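Local atomic coordinates of putative integron gene cassette protein (Uncultured bacterium, PDB entry 3FUY), a protein that is of unknown function, is encoded by a mobile integron gene cassette from a salt-marsh metagenome, and forms an assembly of three chains. Residues K88-R93 / V111-G116; R93-D98 / H168-E173; A107-D112 / C149-E154. All blocks are in the same frame, centred on the assembly; numbering follows the deposited sequence.

How the contacts relate
All three contacts use one mixed sheet. Contacts 1 and 2 are buried; contact 3 is partly buried. Contact 1 pairs strands 91-100 and 106-116 as an antiparallel hairpin. Contact 3 pairs strand 106-116, in parallel, with strand 150-160, at one edge of the sheet within the chain. Both are held by backbone bonds, with apolar packing on the helix side; contact 3 has polar groups on its other face. Contact 2 differs: charged side chains of strand 91-100 grip a loop that follows strand 150-160. Arg93 belongs to contacts 1 and 2, while the segments of contacts 1 and 3 overlap at Val111 and Asp112. Asp112 forms a salt bridge with Arg95 of contact 2. A second subunit touches only contact 2.

Contact 1 of 3, residues K88-R93 / V111-G116; sequences KGPHIR and VDLIVG
A beta hairpin of strands 91-100 and 106-116 brings His91 and Arg93 against Ile114 and Asp112. Both are antiparallel hydrogen-bonded pairs. His91 N donates to Ile114 O at 2.9 Å, and Ile114 N returns a nearly straight bond to His91 O at 2.8 Å (171° at the hydrogen). Arg93 and Asp112 exchange the same two backbone bonds. Between them Ile92 and Leu113 form a non-hydrogen-bonded pair on the other face. Leu113 CD1 touches Ile92 CG1 at 3.9 Å. Leu113 CG, anti to the backbone N (chi1 179°), carries CD1 toward the other strand, where it also reaches Pro90 CB at 3.7 Å. The Pro90 and Leu113 side chains lie alongside each other, pointing the same way. In the fold, this face of the hairpin is packed by helices 59-79 and 121-138: Ile92 meets Val72 and Ala131. The opposite face carries His91, Arg93, Asp112 and Ile114. There His91 CB sits 4.0 Å from Ile114 CB. A cis peptide precedes Pro90, where the chain enters the strand. Beyond it the direct ladder gives way to a water, which donates to Lys88 O and accepts from Gly116 N at 2.8 Å.

Contact 2 of 3, residues R93-D98 / H168-E173; sequences RIRCVD and HPDKDE
Asp170 is gripped side-on by Arg93. Arg93 NE donates to Asp170 OD1 at 2.9 Å and Arg93 NH2 to Asp170 OD2 at 2.8 Å. This salt bridge is not coplanar: the guanidinium and carboxylate planes are 58° apart, and both oxygens are met from above the carboxylate plane. Arg95 NH1 bonds the same OD1 of Asp170 at 2.8 Å, from the opposite face of the carboxylate. That oxygen is thus held between two arginines. Arg95 NH2 takes Pro169 O at 2.7 Å, almost in line with the carbonyl and in the guanidinium plane. The Arg93 chain bends at chi2 (-62°) and chi3 (-56°), which folds it across Pro169, with Arg93 CD 3.7 Å from Pro169 CB. One face of the Arg95 guanidinium is covered near its rim by Arg93 CB. With an alanine in place of Arg93, Asp170 OD2 would probably lose its charged mate, and a gap would be likely beside Pro169 CB.

Further out, Asp112 OD2 forms a salt bridge with Arg95 NE, and Arg93 NH2 also donates to Gly43 O. Asp170 N donates to His168 ND1 at 3.0 Å, in the imidazole plane, which ties the backbone of the turn at Asp170 to the His168 ring. The His168 ring meets Phe55 of the second subunit. The type I beta turn from His168 to Lys171 presents both acceptors, Pro169 O and the Asp170 carboxylate. The whole is a buried salt-bridge network that joins this turn to strand 91-100, with Arg95 itself part of a classic beta bulge, in which Arg95 and Cys96 both face Tyr110.

Contact 3 of 3, residues A107-D112 / C149-E154; sequences AMVYVD and CVTQFE
The side chains of Tyr110 and Glu154 lie side by side, pointing the same way; ring and carboxylate planes are 71° apart. Glu154 OE1 comes obliquely to the ring, 3.7 Å from Tyr110 CE2. The Phe153 ring, on the other side of the sheet, is likewise met obliquely, by Val111 CG2 at its CD1. These pairs belong to a beta-alpha-beta unit: strand 106-116, helix 121-138 and strand 150-160, with the two strands parallel neighbours.

Five backbone bonds zip them together. Val109 is held by both its N and its O: the N donates to Gln152 O at 2.9 Å, and the O accepts from Glu154 N at 3.0 Å. Val111 N then donates to Glu154 O in a nearly straight bond (174° at the hydrogen).

Ala107, Val109, Thr151 and Phe153 share the face toward the helices. Val109 CG2 meets Thr151 CG2 at 3.7 Å, while Thr151 OG1 bonds Lys68 NZ of helix 59-79. Phe153 CG lies between the backbone N and the carbonyl carbon (chi1 73°). This turns the ring toward Leu135 and Arg136 of helix 121-138. Cys149 SG packs 3.6 Å from Ala107 CB.

On the other face, selenomethionine Met108 bends at chi2 and chi3, so that its end folds over strand 150-160. Its CE sits 3.9 Å from Gln152 CB, and Gln152 NE2 is hydrogen-bonded to Asp142 OD1. Beyond, a water donates to Glu154 OE2 at 2.8 Å and makes a weak bond with Tyr110 OH.

Contact 1 of 3, residues K88-R93 / V111-G116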
ATOM      1  N   LYS B  88       2.544  13.073  31.181  1.00 36.60           N
ATOM      2  CA  LYS B  88       1.402  13.980  31.263  1.00 43.33           C
ATOM      3  C   LYS B  88       1.249  14.861  30.032  1.00 40.23           C
ATOM      4  O   LYS B  88       0.361  15.704  29.977  1.00 39.28           O
ATOM      5  CB  LYS B  88       1.484  14.838  32.530  1.00 48.50           C
ATOM      6  CG  LYS B  88       1.213  14.056  33.811  1.00 52.62           C
ATOM      7  CD  LYS B  88       1.845  14.720  35.025  1.00 59.88           C
ATOM      8  CE  LYS B  88       2.064  13.707  36.146  1.00 66.33           C
ATOM      9  NZ  LYS B  88       3.198  14.097  37.032  1.00 71.42           N
ATOM     10  N   GLY B  89       2.098  14.646  29.035  1.00 39.19           N
ATOM     11  CA  GLY B  89       2.036  15.431  27.819  1.00 36.02           C
ATOM     12  C   GLY B  89       2.863  16.689  27.956  1.00 37.43           C
ATOM     13  O   GLY B  89       3.512  16.897  28.978  1.00 38.29           O
ATOM     14  N   PRO B  90       2.860  17.527  26.916  1.00 35.75           N
ATOM     15  CA  PRO B  90       2.112  17.270  25.677  1.00 33.71           C
ATOM     16  C   PRO B  90       2.803  16.269  24.738  1.00 34.89           C
ATOM     17  O   PRO B  90       4.004  16.025  24.867  1.00 31.78           O
ATOM     18  CB  PRO B  90       2.065  18.643  25.011  1.00 35.40           C
ATOM     19  CG  PRO B  90       3.263  19.377  25.546  1.00 35.39           C
ATOM     20  CD  PRO B  90       3.512  18.849  26.930  1.00 36.59           C
ATOM     21  N   HIS B  91       2.031  15.710  23.807  1.00 30.32           N
ATOM     22  CA  HIS B  91       2.565  14.912  22.708  1.00 30.30           C
ATOM     23  C   HIS B  91       2.672  15.782  21.451  1.00 31.94           C
ATOM     24  O   HIS B  91       1.738  16.525  21.118  1.00 31.45           O
ATOM     25  CB  HIS B  91       1.624  13.755  22.368  1.00 27.15           C
ATOM     26  CG  HIS B  91       1.510  12.701  23.425  1.00 34.71           C
ATOM     27  ND1 HIS B  91       2.376  11.629  23.513  1.00 31.06           N
ATOM     28  CD2 HIS B  91       0.583  12.511  24.394  1.00 36.33           C
ATOM     29  CE1 HIS B  91       2.011  10.848  24.514  1.00 31.71           C
ATOM     30  NE2 HIS B  91       0.922  11.357  25.061  1.00 39.36           N
ATOM     31  N   ILE B  92       3.793  15.688  20.740  1.00 28.19           N
ATOM     32  CA  ILE B  92       3.906  16.319  19.434  1.00 26.85           C
ATOM     33  C   ILE B  92       4.035  15.195  18.423  1.00 25.38           C
ATOM     34  O   ILE B  92       4.980  14.415  18.484  1.00 26.78           O
ATOM     35  CB  ILE B  92       5.154  17.220  19.324  1.00 26.28           C
ATOM     36  CG1 ILE B  92       5.224  18.214  20.478  1.00 35.36           C
ATOM     37  CG2 ILE B  92       5.144  17.961  18.018  1.00 26.42           C
ATOM     38  CD1 ILE B  92       6.335  19.245  20.304  1.00 34.60           C
ATOM     39  N   ARG B  93       3.089  15.101  17.497  1.00 25.85           N
ATOM     40  CA  ARG B  93       3.053  13.965  16.588  1.00 24.66           C
ATOM     41  C   ARG B  93       3.016  14.416  15.144  1.00 26.17           C
ATOM     42  O   ARG B  93       2.243  15.305  14.788  1.00 25.24           O
ATOM     43  CB  ARG B  93       1.823  13.092  16.877  1.00 24.42           C
ATOM     44  CG  ARG B  93       1.678  12.680  18.333  1.00 24.43           C
ATOM     45  CD  ARG B  93       2.865  11.821  18.806  1.00 24.53           C
ATOM     46  NE  ARG B  93       3.078  10.630  17.977  1.00 23.07           N
ATOM     47  CZ  ARG B  93       4.013   9.715  18.232  1.00 27.20           C
ATOM     48  NH1 ARG B  93       4.793   9.847  19.297  1.00 27.87           N
ATOM     49  NH2 ARG B  93       4.159   8.659  17.441  1.00 26.36           N
ATOM     50  N   VAL B 111       1.531  18.664  12.038  1.00 22.99           N
ATOM     51  CA  VAL B 111       1.774  18.023  13.316  1.00 27.03           C
ATOM     52  C   VAL B 111       0.548  18.256  14.178  1.00 28.11           C
ATOM     53  O   VAL B 111      -0.179  19.224  13.963  1.00 25.81           O
ATOM     54  CB  VAL B 111       3.016  18.611  14.017  1.00 26.92           C
ATOM     55  CG1 VAL B 111       4.227  18.489  13.119  1.00 24.78           C
ATOM     56  CG2 VAL B 111       2.790  20.101  14.377  1.00 27.33           C
ATOM     57  N   ASP B 112       0.300  17.348  15.114  1.00 23.85           N
ATOM     58  CA  ASP B 112      -0.743  17.520  16.121  1.00 27.05           C
ATOM     59  C   ASP B 112      -0.027  17.789  17.435  1.00 28.60           C
ATOM     60  O   ASP B 112       0.970  17.128  17.739  1.00 28.45           O
ATOM     61  CB  ASP B 112      -1.572  16.232  16.310  1.00 27.77           C
ATOM     62  CG  ASP B 112      -2.640  16.013  15.234  1.00 29.07           C
ATOM     63  OD1 ASP B 112      -2.781  16.830  14.301  1.00 33.70           O
ATOM     64  OD2 ASP B 112      -3.357  14.988  15.328  1.00 30.11           O
ATOM     65  N   LEU B 113      -0.524  18.747  18.214  1.00 26.13           N
ATOM     66  CA  LEU B 113      -0.096  18.903  19.599  1.00 27.66           C
ATOM     67  C   LEU B 113      -1.227  18.386  20.479  1.00 29.26           C
ATOM     68  O   LEU B 113      -2.347  18.901  20.430  1.00 31.79           O
ATOM     69  CB  LEU B 113       0.203  20.367  19.955  1.00 25.83           C
ATOM     70  CG  LEU B 113       0.628  20.623  21.408  1.00 28.93           C
ATOM     71  CD1 LEU B 113       2.089  20.250  21.627  1.00 26.93           C
ATOM     72  CD2 LEU B 113       0.393  22.081  21.817  1.00 33.93           C
ATOM     73  N   ILE B 114      -0.943  17.364  21.272  1.00 27.60           N
ATOM     74  CA  ILE B 114      -1.965  16.777  22.136  1.00 30.25           C
ATOM     75  C   ILE B 114      -1.684  17.077  23.603  1.00 31.19           C
ATOM     76  O   ILE B 114      -0.668  16.645  24.138  1.00 32.91           O
ATOM     77  CB  ILE B 114      -2.088  15.246  21.922  1.00 29.67           C
ATOM     78  CG1 ILE B 114      -2.230  14.921  20.431  1.00 27.54           C
ATOM     79  CG2 ILE B 114      -3.274  14.693  22.699  1.00 29.52           C
ATOM     80  CD1 ILE B 114      -2.163  13.417  20.112  1.00 28.06           C
ATOM     81  N   VAL B 115      -2.581  17.829  24.247  1.00 33.34           N
ATOM     82  CA  VAL B 115      -2.475  18.094  25.680  1.00 32.01           C
ATOM     83  C   VAL B 115      -3.573  17.356  26.440  1.00 32.88           C
ATOM     84  O   VAL B 115      -4.556  16.919  25.854  1.00 37.72           O
ATOM     85  CB  VAL B 115      -2.537  19.610  26.018  1.00 36.78           C
ATOM     86  CG1 VAL B 115      -1.371  20.350  25.381  1.00 35.26           C
ATOM     87  CG2 VAL B 115      -3.856  20.209  25.566  1.00 40.14           C
ATOM     88  N   GLY B 116      -3.393  17.205  27.745  1.00 34.14           N
ATOM     89  CA  GLY B 116      -4.360  16.486  28.561  1.00 42.66           C
ATOM     90  C   GLY B 116      -5.623  17.305  28.764  1.00 46.89           C
ATOM     91  O   GLY B 116      -5.552  18.520  28.935  1.00 41.96           O
TER
HETATM   92  O   HOH W   1      -0.693  17.776  28.383  1.00 39.19           O

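Contact 2 of 3, residues R93-D98 / H168-E173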
ATOM      1  N   ARG B  93       3.089  15.101  17.497  1.00 25.85           N
ATOM      2  CA  ARG B  93       3.053  13.965  16.588  1.00 24.66           C
ATOM      3  C   ARG B  93       3.016  14.416  15.144  1.00 26.17           C
ATOM      4  O   ARG B  93       2.243  15.305  14.788  1.00 25.24           O
ATOM      5  CB  ARG B  93       1.823  13.092  16.877  1.00 24.42           C
ATOM      6  CG  ARG B  93       1.678  12.680  18.333  1.00 24.43           C
ATOM      7  CD  ARG B  93       2.865  11.821  18.806  1.00 24.53           C
ATOM      8  NE  ARG B  93       3.078  10.630  17.977  1.00 23.07           N
ATOM      9  CZ  ARG B  93       4.013   9.715  18.232  1.00 27.20           C
ATOM     10  NH1 ARG B  93       4.793   9.847  19.297  1.00 27.87           N
ATOM     11  NH2 ARG B  93       4.159   8.659  17.441  1.00 26.36           N
ATOM     12  N   ILE B  94       3.841  13.808  14.294  1.00 22.48           N
ATOM     13  CA  ILE B  94       3.788  14.171  12.883  1.00 24.51           C
ATOM     14  C   ILE B  94       2.586  13.472  12.231  1.00 25.31           C
ATOM     15  O   ILE B  94       2.198  12.374  12.647  1.00 22.24           O
ATOM     16  CB  ILE B  94       5.103  13.828  12.158  1.00 22.43           C
ATOM     17  CG1 ILE B  94       5.167  14.528  10.808  1.00 22.65           C
ATOM     18  CG2 ILE B  94       5.275  12.302  11.997  1.00 23.49           C
ATOM     19  CD1 ILE B  94       6.574  14.516  10.178  1.00 24.43           C
ATOM     20  N   ARG B  95       1.978  14.107  11.232  1.00 24.47           N
ATOM     21  CA  ARG B  95       0.873  13.470  10.515  1.00 24.09           C
ATOM     22  C   ARG B  95       1.188  13.323   9.043  1.00 22.20           C
ATOM     23  O   ARG B  95       1.003  12.254   8.450  1.00 22.21           O
ATOM     24  CB  ARG B  95      -0.423  14.272  10.680  1.00 25.14           C
ATOM     25  CG  ARG B  95      -0.896  14.396  12.103  1.00 25.28           C
ATOM     26  CD  ARG B  95      -1.080  13.031  12.782  1.00 25.06           C
ATOM     27  NE  ARG B  95      -1.537  13.229  14.152  1.00 23.84           N
ATOM     28  CZ  ARG B  95      -1.276  12.423  15.173  1.00 27.19           C
ATOM     29  NH1 ARG B  95      -0.543  11.314  15.008  1.00 23.93           N
ATOM     30  NH2 ARG B  95      -1.746  12.736  16.370  1.00 27.99           N
ATOM     31  N   CYS B  96       1.668  14.408   8.444  1.00 22.44           N
ATOM     32  CA  CYS B  96       1.833  14.439   7.001  1.00 22.01           C
ATOM     33  C   CYS B  96       2.975  15.374   6.630  1.00 22.38           C
ATOM     34  O   CYS B  96       3.193  16.401   7.275  1.00 24.64           O
ATOM     35  CB  CYS B  96       0.525  14.904   6.331  1.00 21.24           C
ATOM     36  SG  CYS B  96       0.633  15.196   4.541  1.00 26.45           S
ATOM     37  N   VAL B  97       3.712  15.000   5.600  1.00 20.77           N
ATOM     38  CA  VAL B  97       4.661  15.912   4.982  1.00 23.44           C
ATOM     39  C   VAL B  97       4.165  16.098   3.565  1.00 24.33           C
ATOM     40  O   VAL B  97       4.131  15.148   2.775  1.00 25.92           O
ATOM     41  CB  VAL B  97       6.092  15.333   4.949  1.00 24.14           C
ATOM     42  CG1 VAL B  97       7.018  16.251   4.145  1.00 26.25           C
ATOM     43  CG2 VAL B  97       6.605  15.124   6.354  1.00 24.51           C
ATOM     44  N   ASP B  98       3.736  17.314   3.261  1.00 25.19           N
ATOM     45  CA  ASP B  98       3.291  17.662   1.924  1.00 25.07           C
ATOM     46  C   ASP B  98       4.386  18.447   1.206  1.00 27.27           C
ATOM     47  O   ASP B  98       4.732  19.575   1.596  1.00 26.93           O
ATOM     48  CB  ASP B  98       1.984  18.457   1.994  1.00 28.57           C
ATOM     49  CG  ASP B  98       1.358  18.676   0.631  1.00 30.43           C
ATOM     50  OD1 ASP B  98       2.073  18.544  -0.376  1.00 32.78           O
ATOM     51  OD2 ASP B  98       0.146  18.973   0.569  1.00 33.13           O
ATOM     52  N   HIS B 168      -4.501   6.773  21.876  1.00 30.85           N
ATOM     53  CA  HIS B 168      -3.156   6.538  21.356  1.00 31.61           C
ATOM     54  C   HIS B 168      -2.755   7.779  20.540  1.00 30.34           C
ATOM     55  O   HIS B 168      -3.564   8.300  19.779  1.00 29.27           O
ATOM     56  CB  HIS B 168      -3.129   5.272  20.490  1.00 31.59           C
ATOM     57  CG  HIS B 168      -1.752   4.842  20.079  1.00 33.00           C
ATOM     58  ND1 HIS B 168      -1.000   5.538  19.155  1.00 31.27           N
ATOM     59  CD2 HIS B 168      -0.996   3.784  20.461  1.00 33.17           C
ATOM     60  CE1 HIS B 168       0.163   4.932  18.992  1.00 34.10           C
ATOM     61  NE2 HIS B 168       0.188   3.861  19.767  1.00 33.94           N
ATOM     62  N   PRO B 169      -1.514   8.266  20.709  1.00 29.14           N
ATOM     63  CA  PRO B 169      -1.101   9.506  20.031  1.00 27.12           C
ATOM     64  C   PRO B 169      -1.174   9.446  18.509  1.00 27.91           C
ATOM     65  O   PRO B 169      -1.216  10.508  17.888  1.00 30.64           O
ATOM     66  CB  PRO B 169       0.363   9.672  20.463  1.00 33.60           C
ATOM     67  CG  PRO B 169       0.486   8.896  21.725  1.00 35.48           C
ATOM     68  CD  PRO B 169      -0.451   7.731  21.575  1.00 29.07           C
ATOM     69  N   ASP B 170      -1.183   8.249  17.918  1.00 25.52           N
ATOM     70  CA  ASP B 170      -1.282   8.116  16.467  1.00 25.89           C
ATOM     71  C   ASP B 170      -2.548   7.373  15.995  1.00 25.91           C
ATOM     72  O   ASP B 170      -2.539   6.730  14.952  1.00 24.26           O
ATOM     73  CB  ASP B 170      -0.056   7.393  15.908  1.00 26.89           C
ATOM     74  CG  ASP B 170       1.194   8.254  15.881  1.00 27.17           C
ATOM     75  OD1 ASP B 170       1.126   9.467  16.181  1.00 26.23           O
ATOM     76  OD2 ASP B 170       2.269   7.687  15.567  1.00 27.67           O
ATOM     77  N   LYS B 171      -3.636   7.485  16.742  1.00 28.79           N
ATOM     78  CA  LYS B 171      -4.911   6.887  16.335  1.00 29.59           C
ATOM     79  C   LYS B 171      -5.202   7.189  14.865  1.00 27.50           C
ATOM     80  O   LYS B 171      -4.887   8.275  14.381  1.00 29.33           O
ATOM     81  CB  LYS B 171      -6.033   7.445  17.211  1.00 32.11           C
ATOM     82  CG  LYS B 171      -7.269   6.594  17.288  1.00 33.68           C
ATOM     83  CD  LYS B 171      -8.412   7.366  17.935  1.00 37.74           C
ATOM     84  CE  LYS B 171      -7.994   7.950  19.284  1.00 43.99           C
ATOM     85  NZ  LYS B 171      -9.099   8.758  19.895  1.00 48.59           N
ATOM     86  N   ASP B 172      -5.805   6.234  14.162  1.00 27.00           N
ATOM     87  CA  ASP B 172      -6.038   6.367  12.727  1.00 27.32           C
ATOM     88  C   ASP B 172      -6.880   7.586  12.358  1.00 30.70           C
ATOM     89  O   ASP B 172      -6.686   8.189  11.298  1.00 33.44           O
ATOM     90  CB  ASP B 172      -6.641   5.087  12.131  1.00 30.18           C
ATOM     91  CG  ASP B 172      -8.055   4.793  12.637  1.00 35.13           C
ATOM     92  OD1 ASP B 172      -8.581   5.544  13.497  1.00 37.33           O
ATOM     93  OD2 ASP B 172      -8.640   3.791  12.160  1.00 36.46           O
ATOM     94  N   GLU B 173      -7.796   7.948  13.247  1.00 28.63           N
ATOM     95  CA  GLU B 173      -8.657   9.123  13.090  1.00 35.72           C
ATOM     96  C   GLU B 173      -7.847  10.406  12.810  1.00 35.61           C
ATOM     97  O   GLU B 173      -8.234  11.255  11.990  1.00 34.18           O
ATOM     98  CB  GLU B 173      -9.499   9.263  14.369  1.00 38.68           C
ATOM     99  CG  GLU B 173     -10.121  10.622  14.649  1.00 46.85           C
ATOM    100  CD  GLU B 173     -10.638  10.728  16.087  1.00 52.52           C
ATOM    101  OE1 GLU B 173     -10.679   9.691  16.784  1.00 55.08           O
ATOM    102  OE2 GLU B 173     -11.002  11.844  16.526  1.00 55.95           O
TER
HETATM  103  O   HOH W   2       3.499   9.966  14.156  1.00 24.21           O

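Contact 3 of 3, residues A107-D112 / C149-E154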
ATOM      1  N   ALA B 107       8.424  22.076   1.766  1.00 25.20           N
ATOM      2  CA  ALA B 107       7.577  21.115   2.453  1.00 28.10           C
ATOM      3  C   ALA B 107       6.722  21.764   3.526  1.00 29.61           C
ATOM      4  O   ALA B 107       7.158  22.680   4.234  1.00 26.26           O
ATOM      5  CB  ALA B 107       8.417  19.963   3.056  1.00 24.00           C
HETATM    6  N   MSE B 108       5.497  21.267   3.646  1.00 23.60           N
HETATM    7  CA  MSE B 108       4.626  21.637   4.746  1.00 25.30           C
HETATM    8  C   MSE B 108       4.435  20.419   5.663  1.00 25.24           C
HETATM    9  O   MSE B 108       3.907  19.386   5.241  1.00 25.36           O
HETATM   10  CB  MSE B 108       3.274  22.131   4.201  1.00 25.57           C
HETATM   11  CG  MSE B 108       2.257  22.467   5.276  1.00 24.90           C
HETATM   12 SE   MSE B 108       2.726  24.042   6.335  0.81 34.20          SE
HETATM   13  CE  MSE B 108       2.523  25.424   4.953  1.00 34.31           C
ATOM     14  N   VAL B 109       4.871  20.540   6.911  1.00 25.02           N
ATOM     15  CA  VAL B 109       4.731  19.466   7.889  1.00 26.35           C
ATOM     16  C   VAL B 109       3.538  19.690   8.810  1.00 25.49           C
ATOM     17  O   VAL B 109       3.504  20.672   9.547  1.00 30.40           O
ATOM     18  CB  VAL B 109       5.986  19.350   8.771  1.00 24.58           C
ATOM     19  CG1 VAL B 109       5.847  18.121   9.695  1.00 22.04           C
ATOM     20  CG2 VAL B 109       7.240  19.259   7.897  1.00 23.19           C
ATOM     21  N   TYR B 110       2.565  18.783   8.758  1.00 24.45           N
ATOM     22  CA  TYR B 110       1.390  18.832   9.631  1.00 24.85           C
ATOM     23  C   TYR B 110       1.631  18.014  10.886  1.00 26.16           C
ATOM     24  O   TYR B 110       1.891  16.805  10.804  1.00 23.14           O
ATOM     25  CB  TYR B 110       0.160  18.260   8.910  1.00 26.85           C
ATOM     26  CG  TYR B 110      -0.233  19.057   7.712  1.00 27.48           C
ATOM     27  CD1 TYR B 110       0.313  18.789   6.465  1.00 27.89           C
ATOM     28  CD2 TYR B 110      -1.129  20.123   7.831  1.00 30.74           C
ATOM     29  CE1 TYR B 110      -0.032  19.548   5.362  1.00 29.97           C
ATOM     30  CE2 TYR B 110      -1.482  20.874   6.743  1.00 30.28           C
ATOM     31  CZ  TYR B 110      -0.938  20.591   5.513  1.00 31.61           C
ATOM     32  OH  TYR B 110      -1.314  21.349   4.431  1.00 29.81           O
ATOM     33  N   VAL B 111       1.531  18.664  12.038  1.00 22.99           N
ATOM     34  CA  VAL B 111       1.774  18.023  13.316  1.00 27.03           C
ATOM     35  C   VAL B 111       0.548  18.256  14.178  1.00 28.11           C
ATOM     36  O   VAL B 111      -0.179  19.224  13.963  1.00 25.81           O
ATOM     37  CB  VAL B 111       3.016  18.611  14.017  1.00 26.92           C
ATOM     38  CG1 VAL B 111       4.227  18.489  13.119  1.00 24.78           C
ATOM     39  CG2 VAL B 111       2.790  20.101  14.377  1.00 27.33           C
ATOM     40  N   ASP B 112       0.300  17.348  15.114  1.00 23.85           N
ATOM     41  CA  ASP B 112      -0.743  17.520  16.121  1.00 27.05           C
ATOM     42  C   ASP B 112      -0.027  17.789  17.435  1.00 28.60           C
ATOM     43  O   ASP B 112       0.970  17.128  17.739  1.00 28.45           O
ATOM     44  CB  ASP B 112      -1.572  16.232  16.310  1.00 27.77           C
ATOM     45  CG  ASP B 112      -2.640  16.013  15.234  1.00 29.07           C
ATOM     46  OD1 ASP B 112      -2.781  16.830  14.301  1.00 33.70           O
ATOM     47  OD2 ASP B 112      -3.357  14.988  15.328  1.00 30.11           O
ATOM     48  N   CYS B 149      15.574  21.812   1.119  1.00 25.55           N
ATOM     49  CA  CYS B 149      14.143  22.022   1.220  1.00 24.95           C
ATOM     50  C   CYS B 149      13.869  23.118   2.248  1.00 26.11           C
ATOM     51  O   CYS B 149      14.505  23.155   3.303  1.00 23.80           O
ATOM     52  CB  CYS B 149      13.446  20.728   1.650  1.00 28.67           C
ATOM     53  SG  CYS B 149      11.666  20.921   1.889  1.00 31.60           S
ATOM     54  N   VAL B 150      12.929  24.002   1.938  1.00 24.14           N
ATOM     55  CA  VAL B 150      12.525  25.042   2.885  1.00 25.02           C
ATOM     56  C   VAL B 150      11.227  24.588   3.523  1.00 23.23           C
ATOM     57  O   VAL B 150      10.271  24.293   2.821  1.00 24.04           O
ATOM     58  CB  VAL B 150      12.278  26.394   2.195  1.00 27.05           C
ATOM     59  CG1 VAL B 150      11.705  27.388   3.190  1.00 26.87           C
ATOM     60  CG2 VAL B 150      13.571  26.923   1.570  1.00 27.66           C
ATOM     61  N   THR B 151      11.195  24.557   4.849  1.00 23.48           N
ATOM     62  CA  THR B 151      10.111  23.906   5.572  1.00 25.15           C
ATOM     63  C   THR B 151       9.209  24.890   6.315  1.00 26.83           C
ATOM     64  O   THR B 151       9.671  25.889   6.856  1.00 29.44           O
ATOM     65  CB  THR B 151      10.693  22.846   6.558  1.00 26.63           C
ATOM     66  OG1 THR B 151      11.477  21.897   5.829  1.00 23.68           O
ATOM     67  CG2 THR B 151       9.599  22.109   7.313  1.00 26.73           C
ATOM     68  N   GLN B 152       7.912  24.615   6.313  1.00 25.37           N
ATOM     69  CA  GLN B 152       6.975  25.301   7.191  1.00 26.26           C
ATOM     70  C   GLN B 152       6.163  24.235   7.902  1.00 29.52           C
ATOM     71  O   GLN B 152       6.135  23.072   7.469  1.00 26.24           O
ATOM     72  CB  GLN B 152       6.028  26.191   6.380  1.00 28.62           C
ATOM     73  CG  GLN B 152       6.723  27.197   5.473  1.00 32.50           C
ATOM     74  CD  GLN B 152       7.516  28.246   6.229  1.00 34.35           C
ATOM     75  OE1 GLN B 152       7.220  28.571   7.384  1.00 39.11           O
ATOM     76  NE2 GLN B 152       8.530  28.797   5.572  1.00 38.60           N
ATOM     77  N   PHE B 153       5.474  24.605   8.977  1.00 28.04           N
ATOM     78  CA  PHE B 153       4.584  23.631   9.603  1.00 28.41           C
ATOM     79  C   PHE B 153       3.234  24.217  10.004  1.00 30.11           C
ATOM     80  O   PHE B 153       3.071  25.434  10.103  1.00 25.90           O
ATOM     81  CB  PHE B 153       5.251  22.933  10.800  1.00 28.39           C
ATOM     82  CG  PHE B 153       5.395  23.801  12.014  1.00 28.59           C
ATOM     83  CD1 PHE B 153       4.531  23.668  13.084  1.00 31.46           C
ATOM     84  CD2 PHE B 153       6.400  24.742  12.092  1.00 29.86           C
ATOM     85  CE1 PHE B 153       4.667  24.477  14.210  1.00 32.75           C
ATOM     86  CE2 PHE B 153       6.543  25.549  13.216  1.00 31.11           C
ATOM     87  CZ  PHE B 153       5.676  25.418  14.278  1.00 29.50           C
ATOM     88  N   GLU B 154       2.268  23.329  10.212  1.00 24.72           N
ATOM     89  CA  GLU B 154       0.979  23.690  10.791  1.00 33.22           C
ATOM     90  C   GLU B 154       0.724  22.762  11.956  1.00 28.87           C
ATOM     91  O   GLU B 154       0.898  21.534  11.844  1.00 28.04           O
ATOM     92  CB  GLU B 154      -0.164  23.541   9.781  1.00 32.15           C
ATOM     93  CG  GLU B 154      -0.326  24.692   8.813  1.00 38.79           C
ATOM     94  CD  GLU B 154      -1.629  24.598   8.030  1.00 40.89           C
ATOM     95  OE1 GLU B 154      -2.551  23.891   8.498  1.00 40.99           O
ATOM     96  OE2 GLU B 154      -1.730  25.220   6.946  1.00 43.04           O
TER
HETATM   97  O   HOH W   3      -1.764  24.697   4.145  1.00 52.70           O